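Local coordinates for uncharacterized protein (Deinococcus radiodurans, PDB 3M33) that is of unknown function but may be a methyltransferase, with a Rossmann-like fold of the class I type, at residues H23-V28 with M204-E209; D33-F38 with S117-T122; D165-L170 with R210-A215. All blocks are in the same frame, centred on the assembly; numbering follows the deposited sequence.

Interaction 1. Residues H23-V28 with M204-E209; sequences HPWARV and MPYREE. With SO4 (sulfate ion), chain I; SO4 (sulfate ion), chain E.
Glu208 and Tyr206, reaching out from strand 204-209, meet His23, Trp25 and Arg27 of the loop 23-28 in a compact polar cluster centred on Glu208 OE2. His23 donates from ND1 to Glu208 OE2 at 3.0 Å, the acceptor lying close to the imidazole plane and using its syn lone pair. On the anti side of the same oxygen, Tyr206 OH gives its proton at 2.6 Å. That hydroxyl in turn accepts from Trp25 NE1 at 2.8 Å, within the indole plane, and a chain of hydrogen bonds links indole, phenol and carboxylate. Alongside, Trp25 CZ2 packs on Tyr206 CE1 at 4.0 Å, the two rings inclined at 66°. The cluster ties the loop ahead of short edge strand 28-29 to strand 204-216 of the mixed sheet, and Phe185 of helix 176-186 meets both the imidazole and the indole. The side bearing Arg27 is looser and exposed. A bend at chi2 (-129°) turns its chain toward a sulfate, where Arg27 NE bonds O2 at 2.9 Å, while the salt bridge from Arg27 NE to Glu208 OE2 is long, 4.0 Å.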
loop_
_atom_site.group_PDB
_atom_site.type_symbol
_atom_site.label_atom_id
_atom_site.label_comp_id
_atom_site.label_asym_id
_atom_site.label_seq_id
_atom_site.Cartn_x
_atom_site.Cartn_y
_atom_site.Cartn_z
ATOM N N HIS A 23 -0.532 8.059 5.988
ATOM C CA HIS A 23 -0.700 9.492 6.147
ATOM C C HIS A 23 0.017 9.915 7.437
ATOM O O HIS A 23 -0.156 9.275 8.458
ATOM C CB HIS A 23 -2.187 9.842 6.192
ATOM C CG HIS A 23 -2.904 9.606 4.895
ATOM N ND1 HIS A 23 -4.271 9.425 4.818
ATOM C CD2 HIS A 23 -2.444 9.542 3.621
ATOM C CE1 HIS A 23 -4.622 9.269 3.553
ATOM N NE2 HIS A 23 -3.531 9.328 2.807
ATOM N N PRO A 24 0.841 10.980 7.376
ATOM C CA PRO A 24 1.774 11.425 8.434
ATOM C C PRO A 24 1.138 12.195 9.591
ATOM O O PRO A 24 1.765 12.354 10.635
ATOM C CB PRO A 24 2.728 12.390 7.698
ATOM C CG PRO A 24 2.427 12.257 6.257
ATOM C CD PRO A 24 1.034 11.717 6.120
ATOM N N TRP A 25 -0.075 12.695 9.394
ATOM C CA TRP A 25 -0.725 13.517 10.401
ATOM C C TRP A 25 -1.533 12.666 11.390
ATOM O O TRP A 25 -1.903 11.539 11.087
ATOM C CB TRP A 25 -1.618 14.552 9.717
ATOM C CG TRP A 25 -2.759 13.971 8.897
ATOM C CD1 TRP A 25 -4.025 13.732 9.328
ATOM C CD2 TRP A 25 -2.731 13.589 7.507
ATOM N NE1 TRP A 25 -4.793 13.221 8.303
ATOM C CE2 TRP A 25 -4.018 13.115 7.176
ATOM C CE3 TRP A 25 -1.741 13.601 6.514
ATOM C CZ2 TRP A 25 -4.349 12.662 5.892
ATOM C CZ3 TRP A 25 -2.065 13.145 5.239
ATOM C CH2 TRP A 25 -3.359 12.682 4.940
ATOM N N ALA A 26 -1.766 13.202 12.582
ATOM C CA ALA A 26 -2.639 12.568 13.553
ATOM C C ALA A 26 -4.081 12.649 13.054
ATOM O O ALA A 26 -4.496 13.680 12.522
ATOM C CB ALA A 26 -2.507 13.247 14.893
ATOM N N ARG A 27 -4.834 11.561 13.220
ATOM C CA ARG A 27 -6.222 11.504 12.763
ATOM C C ARG A 27 -6.994 10.483 13.575
ATOM O O ARG A 27 -6.427 9.475 13.997
ATOM C CB ARG A 27 -6.268 11.114 11.286
ATOM C CG ARG A 27 -5.632 9.737 11.007
ATOM C CD ARG A 27 -4.613 9.798 9.884
ATOM N NE ARG A 27 -4.071 8.479 9.590
ATOM C CZ ARG A 27 -2.945 7.991 10.107
ATOM N NH1 ARG A 27 -2.208 8.730 10.938
ATOM N NH2 ARG A 27 -2.545 6.762 9.778
ATOM N N VAL A 28 -8.280 10.752 13.801
ATOM C CA VAL A 28 -9.189 9.799 14.435
ATOM C C VAL A 28 -10.297 9.419 13.440
ATOM O O VAL A 28 -10.964 10.289 12.875
ATOM C CB VAL A 28 -9.867 10.399 15.685
ATOM C CG1 VAL A 28 -10.907 9.423 16.261
ATOM C CG2 VAL A 28 -8.840 10.783 16.739
HETATM N N MSE A 204 -10.748 19.140 12.530
HETATM C CA MSE A 204 -11.175 19.332 11.144
HETATM C C MSE A 204 -11.587 18.025 10.457
HETATM O O MSE A 204 -10.803 17.075 10.412
HETATM C CB MSE A 204 -10.052 19.980 10.344
HETATM C CG MSE A 204 -10.508 20.518 9.014
HETATM SE SE MSE A 204 -11.643 22.096 9.222
HETATM C CE MSE A 204 -12.211 22.234 7.360
ATOM N N PRO A 205 -12.803 17.993 9.882
ATOM C CA PRO A 205 -13.381 16.813 9.225
ATOM C C PRO A 205 -12.913 16.644 7.773
ATOM O O PRO A 205 -12.839 17.610 7.027
ATOM C CB PRO A 205 -14.877 17.119 9.220
ATOM C CG PRO A 205 -15.008 18.598 9.614
ATOM C CD PRO A 205 -13.649 19.179 9.700
ATOM N N TYR A 206 -12.617 15.411 7.375
ATOM C CA TYR A 206 -12.244 15.124 5.994
ATOM C C TYR A 206 -12.525 13.633 5.771
ATOM O O TYR A 206 -12.912 12.921 6.714
ATOM C CB TYR A 206 -10.758 15.462 5.743
ATOM C CG TYR A 206 -9.802 14.495 6.398
ATOM C CD1 TYR A 206 -9.227 13.457 5.666
ATOM C CD2 TYR A 206 -9.481 14.601 7.753
ATOM C CE1 TYR A 206 -8.355 12.551 6.260
ATOM C CE2 TYR A 206 -8.605 13.687 8.362
ATOM C CZ TYR A 206 -8.053 12.664 7.601
ATOM O OH TYR A 206 -7.200 11.747 8.171
ATOM N N ARG A 207 -12.347 13.154 4.544
ATOM C CA ARG A 207 -12.615 11.751 4.260
ATOM C C ARG A 207 -11.316 10.987 4.050
ATOM O O ARG A 207 -10.458 11.420 3.307
ATOM C CB ARG A 207 -13.495 11.610 3.022
ATOM C CG ARG A 207 -14.788 12.389 3.112
ATOM C CD ARG A 207 -15.733 11.759 4.129
ATOM N NE ARG A 207 -16.664 10.855 3.466
ATOM C CZ ARG A 207 -17.982 10.986 3.505
ATOM N NH1 ARG A 207 -18.749 10.120 2.851
ATOM N NH2 ARG A 207 -18.529 11.976 4.201
ATOM N N GLU A 208 -11.158 9.862 4.726
ATOM C CA GLU A 208 -10.088 8.949 4.362
ATOM C C GLU A 208 -10.669 8.045 3.284
ATOM O O GLU A 208 -11.666 7.371 3.512
ATOM C CB GLU A 208 -9.661 8.120 5.586
ATOM C CG GLU A 208 -8.761 8.864 6.577
ATOM C CD GLU A 208 -7.314 8.953 6.098
ATOM O OE1 GLU A 208 -6.963 8.242 5.122
ATOM O OE2 GLU A 208 -6.529 9.721 6.703
ATOM N N GLU A 209 -10.056 8.013 2.112
ATOM C CA GLU A 209 -10.634 7.250 1.016
ATOM C C GLU A 209 -9.655 6.240 0.429
ATOM O O GLU A 209 -8.458 6.478 0.396
ATOM C CB GLU A 209 -11.175 8.207 -0.061
ATOM C CG GLU A 209 -12.011 9.315 0.545
ATOM C CD GLU A 209 -12.829 10.101 -0.474
ATOM O OE1 GLU A 209 -12.266 10.553 -1.485
ATOM O OE2 GLU A 209 -14.044 10.254 -0.252
HETATM S S SO4 I . -6.040 5.956 8.390
HETATM O O1 SO4 I . -5.491 4.612 8.573
HETATM O O2 SO4 I . -5.149 6.777 7.574
HETATM O O3 SO4 I . -7.341 5.851 7.738
HETATM O O4 SO4 I . -6.184 6.599 9.691
HETATM S S SO4 E . -16.467 16.278 4.955
HETATM O O1 SO4 E . -16.806 14.947 4.453
HETATM O O2 SO4 E . -16.096 16.193 6.364
HETATM O O3 SO4 E . -15.348 16.831 4.192
HETATM O O4 SO4 E . -17.628 17.159 4.831
#

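Interaction 2. Residues D33-F38 with S117-T122; sequences DPELTF and SRRGPT. With SO4 (sulfate ion), chain G; SO4 (sulfate ion), chain F.
Glu35 leaves the backbone with CG opposite its carbonyl carbon and then runs extended, while Arg118 (chi3 -60°) and Arg119 (chi3 66°) each bend near the end of the chain to present an NH1 to it. The carboxylate thus bridges two guanidinium groups, one per oxygen. Arg118 NH1 reaches Glu35 OE1 at 2.8 Å, the two planes nearly coplanar; Arg119 NH1 reaches Glu35 OE2 at 2.7 Å, its plane turned 75° from the carboxylate. Both oxygens are met almost head-on. The Phe38 ring stands steeply to the Arg118 guanidinium, with Phe38 CE2 over its centre, 3.6 Å from Arg118 CZ. Asp33 OD2 caps the turn into the helix, accepting from Glu35 N at 2.6 Å. Arg119 also grips a sulfate, with NE and NH2 converging on one oxygen, O1. Glu35 OE2 has a further salt bridge to Arg210 and probably screens the like charges of Arg119 and Arg210, which come close; Arg118 is shared with Asp62 and Asp39. The contact joins the start of helix 36-45 to the end of strand 112-118, with Phe38 resting on Leu139 and Val141 of strand 136-142 and on Leu212 of strand 204-216.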
loop_
_atom_site.group_PDB
_atom_site.type_symbol
_atom_site.label_atom_id
_atom_site.label_comp_id
_atom_site.label_asym_id
_atom_site.label_seq_id
_atom_site.Cartn_x
_atom_site.Cartn_y
_atom_site.Cartn_z
ATOM N N ASP A 33 -11.950 1.389 9.762
ATOM C CA ASP A 33 -10.733 1.631 8.984
ATOM C C ASP A 33 -11.013 1.260 7.551
ATOM O O ASP A 33 -11.493 0.174 7.298
ATOM C CB ASP A 33 -9.587 0.764 9.512
ATOM C CG ASP A 33 -8.249 1.043 8.799
ATOM O OD1 ASP A 33 -7.240 1.276 9.499
ATOM O OD2 ASP A 33 -8.201 1.058 7.552
ATOM N N PRO A 34 -10.711 2.157 6.601
ATOM C CA PRO A 34 -11.071 1.877 5.207
ATOM C C PRO A 34 -10.184 0.830 4.535
ATOM O O PRO A 34 -10.421 0.528 3.365
ATOM C CB PRO A 34 -10.904 3.245 4.523
ATOM C CG PRO A 34 -9.872 3.932 5.334
ATOM C CD PRO A 34 -10.105 3.487 6.758
ATOM N N GLU A 35 -9.195 0.279 5.238
ATOM C CA GLU A 35 -8.406 -0.819 4.664
ATOM C C GLU A 35 -8.771 -2.186 5.227
ATOM O O GLU A 35 -8.154 -3.180 4.873
ATOM C CB GLU A 35 -6.900 -0.548 4.791
ATOM C CG GLU A 35 -6.421 0.569 3.855
ATOM C CD GLU A 35 -4.953 0.921 4.033
ATOM O OE1 GLU A 35 -4.175 0.029 4.419
ATOM O OE2 GLU A 35 -4.577 2.090 3.777
ATOM N N LEU A 36 -9.787 -2.257 6.083
ATOM C CA LEU A 36 -10.217 -3.563 6.615
ATOM C C LEU A 36 -10.569 -4.555 5.506
ATOM O O LEU A 36 -10.268 -5.743 5.614
ATOM C CB LEU A 36 -11.411 -3.435 7.563
ATOM C CG LEU A 36 -11.161 -2.697 8.880
ATOM C CD1 LEU A 36 -12.473 -2.530 9.657
ATOM C CD2 LEU A 36 -10.100 -3.414 9.717
ATOM N N THR A 37 -11.208 -4.072 4.443
ATOM C CA THR A 37 -11.682 -4.969 3.388
ATOM C C THR A 37 -10.494 -5.542 2.647
ATOM O O THR A 37 -10.485 -6.714 2.280
ATOM C CB THR A 37 -12.653 -4.259 2.410
ATOM O OG1 THR A 37 -13.740 -3.698 3.155
ATOM C CG2 THR A 37 -13.230 -5.256 1.391
ATOM N N PHE A 38 -9.466 -4.717 2.472
ATOM C CA PHE A 38 -8.240 -5.159 1.825
ATOM C C PHE A 38 -7.594 -6.288 2.639
ATOM O O PHE A 38 -7.140 -7.281 2.080
ATOM C CB PHE A 38 -7.267 -3.978 1.677
ATOM C CG PHE A 38 -5.896 -4.369 1.182
ATOM C CD1 PHE A 38 -5.609 -4.381 -0.172
ATOM C CD2 PHE A 38 -4.894 -4.703 2.075
ATOM C CE1 PHE A 38 -4.358 -4.721 -0.622
ATOM C CE2 PHE A 38 -3.628 -5.046 1.631
ATOM C CZ PHE A 38 -3.364 -5.061 0.278
ATOM N N SER A 117 0.078 -5.136 -3.429
ATOM C CA SER A 117 0.657 -3.827 -3.147
ATOM C C SER A 117 -0.273 -2.991 -2.296
ATOM O O SER A 117 -1.366 -2.630 -2.743
ATOM C CB SER A 117 0.945 -3.088 -4.456
ATOM O OG SER A 117 1.392 -1.772 -4.201
ATOM N N ARG A 118 0.157 -2.678 -1.078
ATOM C CA ARG A 118 -0.637 -1.817 -0.217
ATOM C C ARG A 118 -0.146 -0.387 -0.387
ATOM O O ARG A 118 0.855 -0.001 0.203
ATOM C CB ARG A 118 -0.544 -2.249 1.255
ATOM C CG ARG A 118 -1.424 -1.392 2.192
ATOM C CD ARG A 118 -1.099 -1.576 3.694
ATOM N NE ARG A 118 -1.281 -2.953 4.160
ATOM C CZ ARG A 118 -2.422 -3.453 4.640
ATOM N NH1 ARG A 118 -3.530 -2.703 4.712
ATOM N NH2 ARG A 118 -2.462 -4.717 5.051
ATOM N N ARG A 119 -0.823 0.385 -1.233
ATOM C CA ARG A 119 -0.450 1.784 -1.467
ATOM C C ARG A 119 0.971 1.906 -2.013
ATOM O O ARG A 119 1.660 2.912 -1.809
ATOM C CB ARG A 119 -0.630 2.598 -0.180
ATOM C CG ARG A 119 -2.096 2.556 0.334
ATOM C CD ARG A 119 -2.237 2.887 1.831
ATOM N NE ARG A 119 -1.876 4.263 2.147
ATOM C CZ ARG A 119 -2.279 4.935 3.228
ATOM N NH1 ARG A 119 -3.088 4.368 4.134
ATOM N NH2 ARG A 119 -1.875 6.194 3.402
ATOM N N GLY A 120 1.403 0.866 -2.709
ATOM C CA GLY A 120 2.758 0.790 -3.218
ATOM C C GLY A 120 2.802 1.107 -4.695
ATOM O O GLY A 120 1.891 1.747 -5.212
ATOM N N PRO A 121 3.865 0.661 -5.378
ATOM C CA PRO A 121 4.045 0.883 -6.821
ATOM C C PRO A 121 2.884 0.320 -7.629
ATOM O O PRO A 121 2.310 -0.710 -7.248
ATOM C CB PRO A 121 5.327 0.097 -7.141
ATOM C CG PRO A 121 6.089 0.074 -5.852
ATOM C CD PRO A 121 5.014 -0.047 -4.778
ATOM N N THR A 122 2.511 1.003 -8.705
ATOM C CA THR A 122 1.488 0.474 -9.603
ATOM C C THR A 122 2.108 0.127 -10.947
ATOM O O THR A 122 1.462 -0.489 -11.794
ATOM C CB THR A 122 0.312 1.457 -9.835
ATOM O OG1 THR A 122 0.767 2.574 -10.605
ATOM C CG2 THR A 122 -0.265 1.941 -8.513
HETATM S S SO4 G . 5.015 3.205 -9.686
HETATM O O1 SO4 G . 3.559 3.277 -9.588
HETATM O O2 SO4 G . 5.623 3.933 -8.578
HETATM O O3 SO4 G . 5.471 1.823 -9.624
HETATM O O4 SO4 G . 5.428 3.804 -10.955
HETATM S S SO4 F . 0.543 6.881 0.529
HETATM O O1 SO4 F . -0.533 6.263 1.280
HETATM O O2 SO4 F . 1.543 7.401 1.467
HETATM O O3 SO4 F . 1.142 5.886 -0.359
HETATM O O4 SO4 F . 0.027 7.978 -0.285
#

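Interaction 3. Residues D165-L170 with R210-A215; sequences DHVSVL and RHLVLA. With SO4 (sulfate ion), chain I.
Arg210 N donates to Val167 O at 2.8 Å, and Val167 N returns a nearly straight bond to Arg210 O at 2.9 Å (176° at the hydrogen). Two residues along, Asp165 and Leu212 form a second reciprocal pair, Leu212 N to Asp165 O at 2.9 Å and Asp165 N to Leu212 O at 3.0 Å. Between these hydrogen-bonded pairs lies the non-hydrogen-bonded pair His166 and His211, whose rings make an offset stack with planes 25° apart. His166 CE1 sits over a face of the His211 ring, 3.2 Å from His211 NE2. The stack is held at its polar ends: His166 ND1 donates to Leu145 O, while His211 bonds Glu164 through NE2 and Val147 N through ND1. Strand 204-216 runs antiparallel between strands 160-173 and 136-142, as in the class I methyltransferase sheet, which the strand order resembles. On the face opposite the histidines, Asp165 CB abuts Leu212 CB at 3.8 Å, and Val167 CG2 touches Leu212 CD1; Thr37 and Trp41 of helix 36-45 pack over Leu212. Arg210 starts on that face, but a bend at chi2 (-77°) carries its guanidinium away from the ladder. There it forms salt bridges with Glu35 and Glu208, and Arg210 NH2 makes a weak bond to sulfate O2 at 3.2 Å.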
loop_
_atom_site.group_PDB
_atom_site.type_symbol
_atom_site.label_atom_id
_atom_site.label_comp_id
_atom_site.label_asym_id
_atom_site.label_seq_id
_atom_site.Cartn_x
_atom_site.Cartn_y
_atom_site.Cartn_z
ATOM N N ASP A 165 -13.582 -1.806 -4.986
ATOM C CA ASP A 165 -14.255 -1.084 -3.909
ATOM C C ASP A 165 -13.783 0.359 -3.883
ATOM O O ASP A 165 -12.580 0.596 -3.898
ATOM C CB ASP A 165 -13.817 -1.652 -2.570
ATOM C CG ASP A 165 -14.841 -2.507 -1.938
ATOM O OD1 ASP A 165 -15.128 -2.270 -0.740
ATOM O OD2 ASP A 165 -15.339 -3.422 -2.636
ATOM N N HIS A 166 -14.720 1.307 -3.772
ATOM C CA HIS A 166 -14.390 2.706 -3.568
ATOM C C HIS A 166 -14.907 3.059 -2.187
ATOM O O HIS A 166 -16.117 3.153 -1.974
ATOM C CB HIS A 166 -15.033 3.592 -4.656
ATOM C CG HIS A 166 -14.551 3.280 -6.040
ATOM N ND1 HIS A 166 -13.285 3.605 -6.480
ATOM C CD2 HIS A 166 -15.166 2.670 -7.082
ATOM C CE1 HIS A 166 -13.140 3.205 -7.731
ATOM N NE2 HIS A 166 -14.265 2.633 -8.119
ATOM N N VAL A 167 -13.971 3.228 -1.253
ATOM C CA VAL A 167 -14.276 3.341 0.169
ATOM C C VAL A 167 -13.976 4.738 0.678
ATOM O O VAL A 167 -12.964 5.345 0.300
ATOM C CB VAL A 167 -13.383 2.381 0.998
ATOM C CG1 VAL A 167 -13.904 2.272 2.426
ATOM C CG2 VAL A 167 -13.329 1.016 0.357
ATOM N N SER A 168 -14.822 5.235 1.571
ATOM C CA SER A 168 -14.667 6.599 2.083
ATOM C C SER A 168 -15.127 6.628 3.541
ATOM O O SER A 168 -16.214 6.190 3.845
ATOM C CB SER A 168 -15.519 7.562 1.251
ATOM O OG SER A 168 -15.406 8.897 1.719
ATOM N N VAL A 169 -14.300 7.138 4.441
ATOM C CA VAL A 169 -14.631 7.138 5.865
ATOM C C VAL A 169 -14.359 8.507 6.496
ATOM O O VAL A 169 -13.309 9.109 6.274
ATOM C CB VAL A 169 -13.821 6.057 6.599
ATOM C CG1 VAL A 169 -14.238 5.978 8.074
ATOM C CG2 VAL A 169 -14.050 4.727 5.924
ATOM N N LEU A 170 -15.312 9.019 7.264
ATOM C CA LEU A 170 -15.125 10.306 7.914
ATOM C C LEU A 170 -13.978 10.212 8.919
ATOM O O LEU A 170 -13.930 9.286 9.725
ATOM C CB LEU A 170 -16.409 10.728 8.640
ATOM C CG LEU A 170 -16.375 12.058 9.393
ATOM C CD1 LEU A 170 -16.147 13.208 8.410
ATOM C CD2 LEU A 170 -17.646 12.292 10.192
ATOM N N ARG A 210 -10.170 5.104 -0.031
ATOM C CA ARG A 210 -9.318 4.059 -0.583
ATOM C C ARG A 210 -9.947 3.443 -1.826
ATOM O O ARG A 210 -11.164 3.413 -1.959
ATOM C CB ARG A 210 -9.066 2.958 0.451
ATOM C CG ARG A 210 -8.475 3.448 1.765
ATOM C CD ARG A 210 -6.960 3.754 1.673
ATOM N NE ARG A 210 -6.433 4.048 3.007
ATOM C CZ ARG A 210 -6.528 5.238 3.589
ATOM N NH1 ARG A 210 -7.120 6.234 2.937
ATOM N NH2 ARG A 210 -6.059 5.434 4.823
ATOM N N HIS A 211 -9.104 2.949 -2.726
ATOM C CA HIS A 211 -9.557 2.280 -3.939
ATOM C C HIS A 211 -8.982 0.869 -3.942
ATOM O O HIS A 211 -7.786 0.697 -4.145
ATOM C CB HIS A 211 -9.019 3.040 -5.159
ATOM C CG HIS A 211 -9.476 2.496 -6.476
ATOM N ND1 HIS A 211 -8.911 2.892 -7.674
ATOM C CD2 HIS A 211 -10.454 1.616 -6.796
ATOM C CE1 HIS A 211 -9.517 2.271 -8.669
ATOM N NE2 HIS A 211 -10.449 1.483 -8.166
ATOM N N LEU A 212 -9.821 -0.140 -3.726
ATOM C CA LEU A 212 -9.352 -1.526 -3.708
ATOM C C LEU A 212 -9.588 -2.186 -5.045
ATOM O O LEU A 212 -10.666 -2.042 -5.621
ATOM C CB LEU A 212 -10.091 -2.346 -2.649
ATOM C CG LEU A 212 -9.820 -2.195 -1.162
ATOM C CD1 LEU A 212 -10.141 -0.790 -0.682
ATOM C CD2 LEU A 212 -10.649 -3.221 -0.393
ATOM N N VAL A 213 -8.599 -2.937 -5.524
ATOM C CA VAL A 213 -8.713 -3.605 -6.808
ATOM C C VAL A 213 -8.148 -5.015 -6.702
ATOM O O VAL A 213 -7.009 -5.206 -6.281
ATOM C CB VAL A 213 -7.955 -2.825 -7.934
ATOM C CG1 VAL A 213 -7.951 -3.600 -9.234
ATOM C CG2 VAL A 213 -8.571 -1.457 -8.153
ATOM N N LEU A 214 -8.956 -6.001 -7.065
ATOM C CA LEU A 214 -8.470 -7.363 -7.223
ATOM C C LEU A 214 -8.652 -7.708 -8.694
ATOM O O LEU A 214 -9.737 -7.529 -9.253
ATOM C CB LEU A 214 -9.296 -8.317 -6.350
ATOM C CG LEU A 214 -8.962 -9.810 -6.432
ATOM C CD1 LEU A 214 -7.548 -10.028 -5.927
ATOM C CD2 LEU A 214 -9.939 -10.631 -5.604
ATOM N N ALA A 215 -7.588 -8.178 -9.328
ATOM C CA ALA A 215 -7.626 -8.464 -10.757
ATOM C C ALA A 215 -7.011 -9.828 -11.043
ATOM O O ALA A 215 -6.272 -10.377 -10.219
ATOM C CB ALA A 215 -6.878 -7.380 -11.523
HETATM S S SO4 I . -6.040 5.956 8.390
HETATM O O1 SO4 I . -5.491 4.612 8.573
HETATM O O2 SO4 I . -5.149 6.777 7.574
HETATM O O3 SO4 I . -7.341 5.851 7.738
HETATM O O4 SO4 I . -6.184 6.599 9.691
#

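Overall arrangement
All three contacts reach the one mixed sheet. Interactions 2 and 3 have centres about 8 Å apart, and interaction 1 lies about 16 Å from the centre of each. Interactions 1 and 3 use successive parts of strand 204-216, and their segments alternate along the chain. Interaction 2 falls within the sequence span of interaction 1 and closes before interaction 3 opens. Arg210 connects them, through Glu35 and Glu208, while Arg119 packs on His23. Loop 23-28 and helix 36-45 are thereby fastened to the sheet. The sulfates probably come from the crystallisation liquor, but interaction 2 lies at the C-terminal end of parallel strand 112-118, the side where class I methyltransferases usually hold their cofactor.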